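Local coordinates for protein fimbrial subunit type 1 (Actinomyces oris, PDB 3UXF) that forms the shaft of type 1 fimbriae as their major pilin subunit, which is anchored to the peptidoglycan of the bacterial cell wall, at residues Asn180-Lys192 against Asp200-Val212. Numbering follows the deposited sequence.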
loop_
_atom_site.group_PDB
_atom_site.type_symbol
_atom_site.label_atom_id
_atom_site.label_comp_id
_atom_site.label_asym_id
_atom_site.label_seq_id
_atom_site.Cartn_x
_atom_site.Cartn_y
_atom_site.Cartn_z
ATOM N N ASN A 180 1.884 -16.269 -6.659
ATOM C CA ASN A 180 2.873 -15.329 -6.156
ATOM C C ASN A 180 3.617 -15.798 -4.914
ATOM O O ASN A 180 3.024 -16.355 -3.982
ATOM C CB ASN A 180 2.182 -14.018 -5.823
ATOM C CG ASN A 180 1.882 -13.190 -7.032
ATOM O OD1 ASN A 180 2.387 -13.442 -8.127
ATOM N ND2 ASN A 180 1.101 -12.134 -6.829
ATOM N N THR A 181 4.913 -15.534 -4.863
ATOM C CA THR A 181 5.694 -15.862 -3.689
ATOM C C THR A 181 5.361 -14.982 -2.502
ATOM O O THR A 181 5.645 -15.358 -1.363
ATOM C CB THR A 181 7.195 -15.655 -3.940
ATOM O OG1 THR A 181 7.425 -14.340 -4.462
ATOM C CG2 THR A 181 7.715 -16.695 -4.932
ATOM N N LEU A 182 4.812 -13.810 -2.777
ATOM C CA LEU A 182 4.479 -12.864 -1.701
ATOM C C LEU A 182 3.037 -12.470 -1.824
ATOM O O LEU A 182 2.573 -12.140 -2.909
ATOM C CB LEU A 182 5.340 -11.590 -1.809
ATOM C CG LEU A 182 6.854 -11.811 -1.788
ATOM C CD1 LEU A 182 7.605 -10.494 -2.022
ATOM C CD2 LEU A 182 7.334 -12.443 -0.471
ATOM N N SER A 183 2.325 -12.459 -0.703
ATOM C CA SER A 183 0.916 -12.134 -0.717
ATOM C C SER A 183 0.635 -10.662 -0.907
ATOM O O SER A 183 -0.460 -10.297 -1.324
ATOM C CB SER A 183 0.253 -12.631 0.559
ATOM O OG SER A 183 0.938 -12.117 1.688
ATOM N N GLY A 184 1.604 -9.800 -0.602
ATOM C CA GLY A 184 1.392 -8.398 -0.889
ATOM C C GLY A 184 2.213 -7.418 -0.076
ATOM O O GLY A 184 2.913 -7.796 0.871
ATOM N N VAL A 185 2.139 -6.164 -0.495
ATOM C CA VAL A 185 2.718 -5.064 0.245
ATOM C C VAL A 185 1.636 -4.010 0.322
ATOM O O VAL A 185 0.894 -3.803 -0.639
ATOM C CB VAL A 185 3.982 -4.516 -0.422
ATOM C CG1 VAL A 185 5.070 -5.613 -0.493
ATOM C CG2 VAL A 185 3.672 -3.966 -1.810
ATOM N N ASP A 186 1.549 -3.308 1.450
ATOM C CA ASP A 186 0.450 -2.393 1.656
ATOM C C ASP A 186 0.912 -1.222 2.499
ATOM O O ASP A 186 1.851 -1.371 3.288
ATOM C CB ASP A 186 -0.677 -3.107 2.413
ATOM C CG ASP A 186 -1.318 -4.216 1.570
ATOM O OD1 ASP A 186 -2.167 -3.881 0.703
ATOM O OD2 ASP A 186 -0.977 -5.420 1.758
ATOM N N LYS A 187 0.327 -0.059 2.240
ATOM C CA LYS A 187 0.579 1.101 3.102
ATOM C C LYS A 187 -0.742 1.671 3.549
ATOM O O LYS A 187 -1.677 1.757 2.750
ATOM C CB LYS A 187 1.374 2.189 2.356
ATOM C CG LYS A 187 1.659 3.391 3.268
ATOM C CD LYS A 187 2.695 4.364 2.563
ATOM C CE LYS A 187 2.798 5.613 3.419
ATOM N NZ LYS A 187 4.030 6.413 3.136
ATOM N N GLN A 188 -0.820 2.044 4.823
ATOM C CA GLN A 188 -2.001 2.710 5.353
ATOM C C GLN A 188 -1.596 4.014 5.982
ATOM O O GLN A 188 -0.429 4.223 6.374
ATOM C CB GLN A 188 -2.599 1.871 6.478
ATOM C CG GLN A 188 -3.072 0.491 5.984
ATOM C CD GLN A 188 -3.374 -0.437 7.126
ATOM O OE1 GLN A 188 -2.494 -1.136 7.626
ATOM N NE2 GLN A 188 -4.638 -0.442 7.575
ATOM N N VAL A 189 -2.573 4.891 6.127
ATOM C CA VAL A 189 -2.340 6.143 6.840
ATOM C C VAL A 189 -3.417 6.295 7.897
ATOM O O VAL A 189 -4.584 5.931 7.679
ATOM C CB VAL A 189 -2.337 7.359 5.886
ATOM C CG1 VAL A 189 -3.684 7.518 5.184
ATOM C CG2 VAL A 189 -2.014 8.656 6.633
ATOM N N THR A 190 -3.035 6.810 9.068
ATOM C CA THR A 190 -4.013 7.139 10.082
ATOM C C THR A 190 -3.948 8.638 10.284
ATOM O O THR A 190 -2.952 9.136 10.800
ATOM C CB THR A 190 -3.683 6.438 11.418
ATOM O OG1 THR A 190 -3.642 5.015 11.209
ATOM C CG2 THR A 190 -4.756 6.750 12.458
ATOM N N ASP A 191 -4.974 9.347 9.820
ATOM C CA ASP A 191 -5.033 10.791 10.003
ATOM C C ASP A 191 -6.350 11.225 10.574
ATOM O O ASP A 191 -6.622 12.407 10.650
ATOM C CB ASP A 191 -4.763 11.500 8.674
ATOM C CG ASP A 191 -5.660 11.004 7.551
ATOM O OD1 ASP A 191 -6.723 10.481 7.885
ATOM O OD2 ASP A 191 -5.282 11.086 6.364
ATOM N N LYS A 192 -7.155 10.264 11.032
ATOM C CA LYS A 192 -8.321 10.663 11.846
ATOM C C LYS A 192 -7.933 11.564 13.056
ATOM O O LYS A 192 -8.658 12.511 13.371
ATOM C CB LYS A 192 -9.111 9.417 12.296
ATOM C CG LYS A 192 -10.442 9.769 12.986
ATOM C CD LYS A 192 -11.203 8.508 13.396
ATOM C CE LYS A 192 -11.759 7.799 12.202
ATOM N NZ LYS A 192 -12.573 6.563 12.556
ATOM N N ASP A 200 0.236 15.356 13.951
ATOM C CA ASP A 200 0.946 14.133 13.615
ATOM C C ASP A 200 0.105 13.203 12.741
ATOM O O ASP A 200 -1.081 13.016 13.020
ATOM C CB ASP A 200 1.270 13.388 14.907
ATOM C CG ASP A 200 2.260 14.144 15.805
ATOM O OD1 ASP A 200 2.880 15.134 15.355
ATOM O OD2 ASP A 200 2.384 13.747 16.987
ATOM N N ILE A 201 0.739 12.567 11.765
ATOM C CA ILE A 201 0.056 11.561 10.949
ATOM C C ILE A 201 0.855 10.267 11.071
ATOM O O ILE A 201 2.073 10.305 11.103
ATOM C CB ILE A 201 -0.048 12.050 9.482
ATOM C CG1 ILE A 201 -1.118 13.169 9.392
ATOM C CG2 ILE A 201 -0.349 10.874 8.502
ATOM C CD1 ILE A 201 -1.219 13.842 8.014
ATOM N N THR A 202 0.195 9.112 11.127
ATOM C CA THR A 202 0.924 7.861 11.276
ATOM C C THR A 202 0.822 7.028 9.996
ATOM O O THR A 202 -0.278 6.857 9.457
ATOM C CB THR A 202 0.335 6.991 12.393
ATOM O OG1 THR A 202 0.251 7.739 13.628
ATOM C CG2 THR A 202 1.207 5.763 12.627
ATOM N N TYR A 203 1.955 6.532 9.514
ATOM C CA TYR A 203 1.944 5.614 8.377
ATOM C C TYR A 203 2.302 4.204 8.810
ATOM O O TYR A 203 3.164 4.009 9.680
ATOM C CB TYR A 203 2.966 6.067 7.336
ATOM C CG TYR A 203 2.590 7.356 6.626
ATOM C CD1 TYR A 203 1.411 7.466 5.912
ATOM C CD2 TYR A 203 3.441 8.454 6.648
ATOM C CE1 TYR A 203 1.069 8.602 5.232
ATOM C CE2 TYR A 203 3.115 9.622 5.953
ATOM C CZ TYR A 203 1.932 9.703 5.261
ATOM O OH TYR A 203 1.601 10.861 4.580
ATOM N N THR A 204 1.610 3.208 8.246
ATOM C CA THR A 204 1.864 1.822 8.612
ATOM C C THR A 204 2.092 1.064 7.337
ATOM O O THR A 204 1.237 1.066 6.446
ATOM C CB THR A 204 0.683 1.198 9.383
ATOM O OG1 THR A 204 0.320 2.029 10.500
ATOM C CG2 THR A 204 1.039 -0.243 9.849
ATOM N N ILE A 205 3.278 0.464 7.203
ATOM C CA ILE A 205 3.640 -0.253 5.986
ATOM C C ILE A 205 3.762 -1.739 6.319
ATOM O O ILE A 205 4.440 -2.114 7.255
ATOM C CB ILE A 205 4.995 0.230 5.436
ATOM C CG1 ILE A 205 4.950 1.734 5.195
ATOM C CG2 ILE A 205 5.368 -0.557 4.176
ATOM C CD1 ILE A 205 6.333 2.320 5.136
ATOM N N THR A 206 3.059 -2.602 5.581
ATOM C CA THR A 206 3.042 -4.006 5.917
ATOM C C THR A 206 3.455 -4.799 4.703
ATOM O O THR A 206 2.836 -4.667 3.641
ATOM C CB THR A 206 1.619 -4.436 6.390
ATOM O OG1 THR A 206 1.187 -3.560 7.442
ATOM C CG2 THR A 206 1.631 -5.849 6.955
ATOM N N THR A 207 4.507 -5.590 4.855
ATOM C CA THR A 207 5.127 -6.254 3.685
ATOM C C THR A 207 5.300 -7.752 3.912
ATOM O O THR A 207 5.821 -8.191 4.954
ATOM C CB THR A 207 6.508 -5.647 3.376
ATOM O OG1 THR A 207 7.291 -5.597 4.571
ATOM C CG2 THR A 207 6.356 -4.248 2.863
ATOM N N SER A 208 4.942 -8.552 2.896
ATOM C CA SER A 208 5.230 -9.990 2.952
ATOM C C SER A 208 6.717 -10.262 3.128
ATOM O O SER A 208 7.582 -9.441 2.746
ATOM C CB SER A 208 4.732 -10.672 1.667
ATOM O OG SER A 208 3.332 -10.652 1.638
ATOM N N ILE A 209 7.027 -11.443 3.666
ATOM C CA ILE A 209 8.399 -11.885 3.874
ATOM C C ILE A 209 8.586 -13.168 3.047
ATOM O O ILE A 209 7.750 -14.059 3.120
ATOM C CB ILE A 209 8.615 -12.230 5.357
ATOM C CG1 ILE A 209 8.431 -10.957 6.218
ATOM C CG2 ILE A 209 9.976 -12.788 5.582
ATOM C CD1 ILE A 209 8.304 -11.250 7.715
ATOM N N PRO A 210 9.652 -13.246 2.244
ATOM C CA PRO A 210 9.859 -14.493 1.477
ATOM C C PRO A 210 10.011 -15.711 2.380
ATOM O O PRO A 210 10.611 -15.605 3.430
ATOM C CB PRO A 210 11.188 -14.246 0.751
ATOM C CG PRO A 210 11.315 -12.768 0.691
ATOM C CD PRO A 210 10.646 -12.211 1.911
ATOM N N LYS A 211 9.496 -16.860 1.941
ATOM C CA LYS A 211 9.759 -18.113 2.656
ATOM C C LYS A 211 11.048 -18.751 2.138
ATOM O O LYS A 211 11.158 -19.034 0.946
ATOM C CB LYS A 211 8.593 -19.064 2.478
ATOM C CG LYS A 211 8.708 -20.352 3.334
ATOM C CD LYS A 211 7.474 -21.233 3.127
ATOM C CE LYS A 211 7.477 -22.477 4.045
ATOM N NZ LYS A 211 6.188 -23.238 3.938
ATOM N N VAL A 212 12.041 -18.906 3.003
ATOM C CA VAL A 212 13.301 -19.553 2.629
ATOM C C VAL A 212 13.455 -20.775 3.537
ATOM O O VAL A 212 12.734 -20.879 4.523
ATOM C CB VAL A 212 14.525 -18.640 2.791
ATOM C CG1 VAL A 212 14.381 -17.374 1.913
ATOM C CG2 VAL A 212 14.744 -18.264 4.258
HETATM O O HOH W 1 5.724 -15.055 1.655
HETATM O O HOH W 2 7.777 -16.924 -0.382
HETATM O O HOH W 3 0.713 -6.607 3.261
HETATM O O HOH W 4 -0.120 -1.456 6.254
HETATM O O HOH W 5 -1.296 4.067 9.713
HETATM O O HOH W 6 -2.900 10.998 12.965
#
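K187 reaches across to Y203 on the buried face of an antiparallel strand pair. Its CG is anti to the backbone N (chi1 -179°) and the chain runs on extended. This sets NZ over the centre of the Y203 ring, 3.9 Å from the centroid, while CE lies 3.4 Å from Y203 CD1. NZ is covalently joined to CG of N316, so it is an amide nitrogen rather than a free ammonium. It also hydrogen bonds to D227. I201 CG2 lies over the other ring face, offset toward the rim. V189 runs beside Y203, and V189 CG2 is tight against I201 CG2 at 3.3 Å. V185 CG1 and T207 CG2 continue this face.

Paired backbone bonds link D186 with T206, Q188 with T204 and T190 with T202. On the face of these residues, one water joins Q188 OE1 (2.8 Å), T204 O and T206 OG1. A second water lies between D186 OD2 and T206 O, within hydrogen-bonding distance of both.

Near G184, S208 OG accepts from S183 OG (2.8 Å) and G184 N (3.0 Å). K295 bonds to both hydroxyls. L182 CD2 packs on P210 CD at 4.1 Å.

Within the chain, strand 185-190 is an outermost strand of its antiparallel sheet, and strand 201-208 pairs on its far side with strand 295-302. The K187–N316 link ties this hairpin to strand 312-321 of another sheet, with D227 alongside. This is the intramolecular Lys-Asn isopeptide bond characteristic of Gram-positive pilin beta sandwiches.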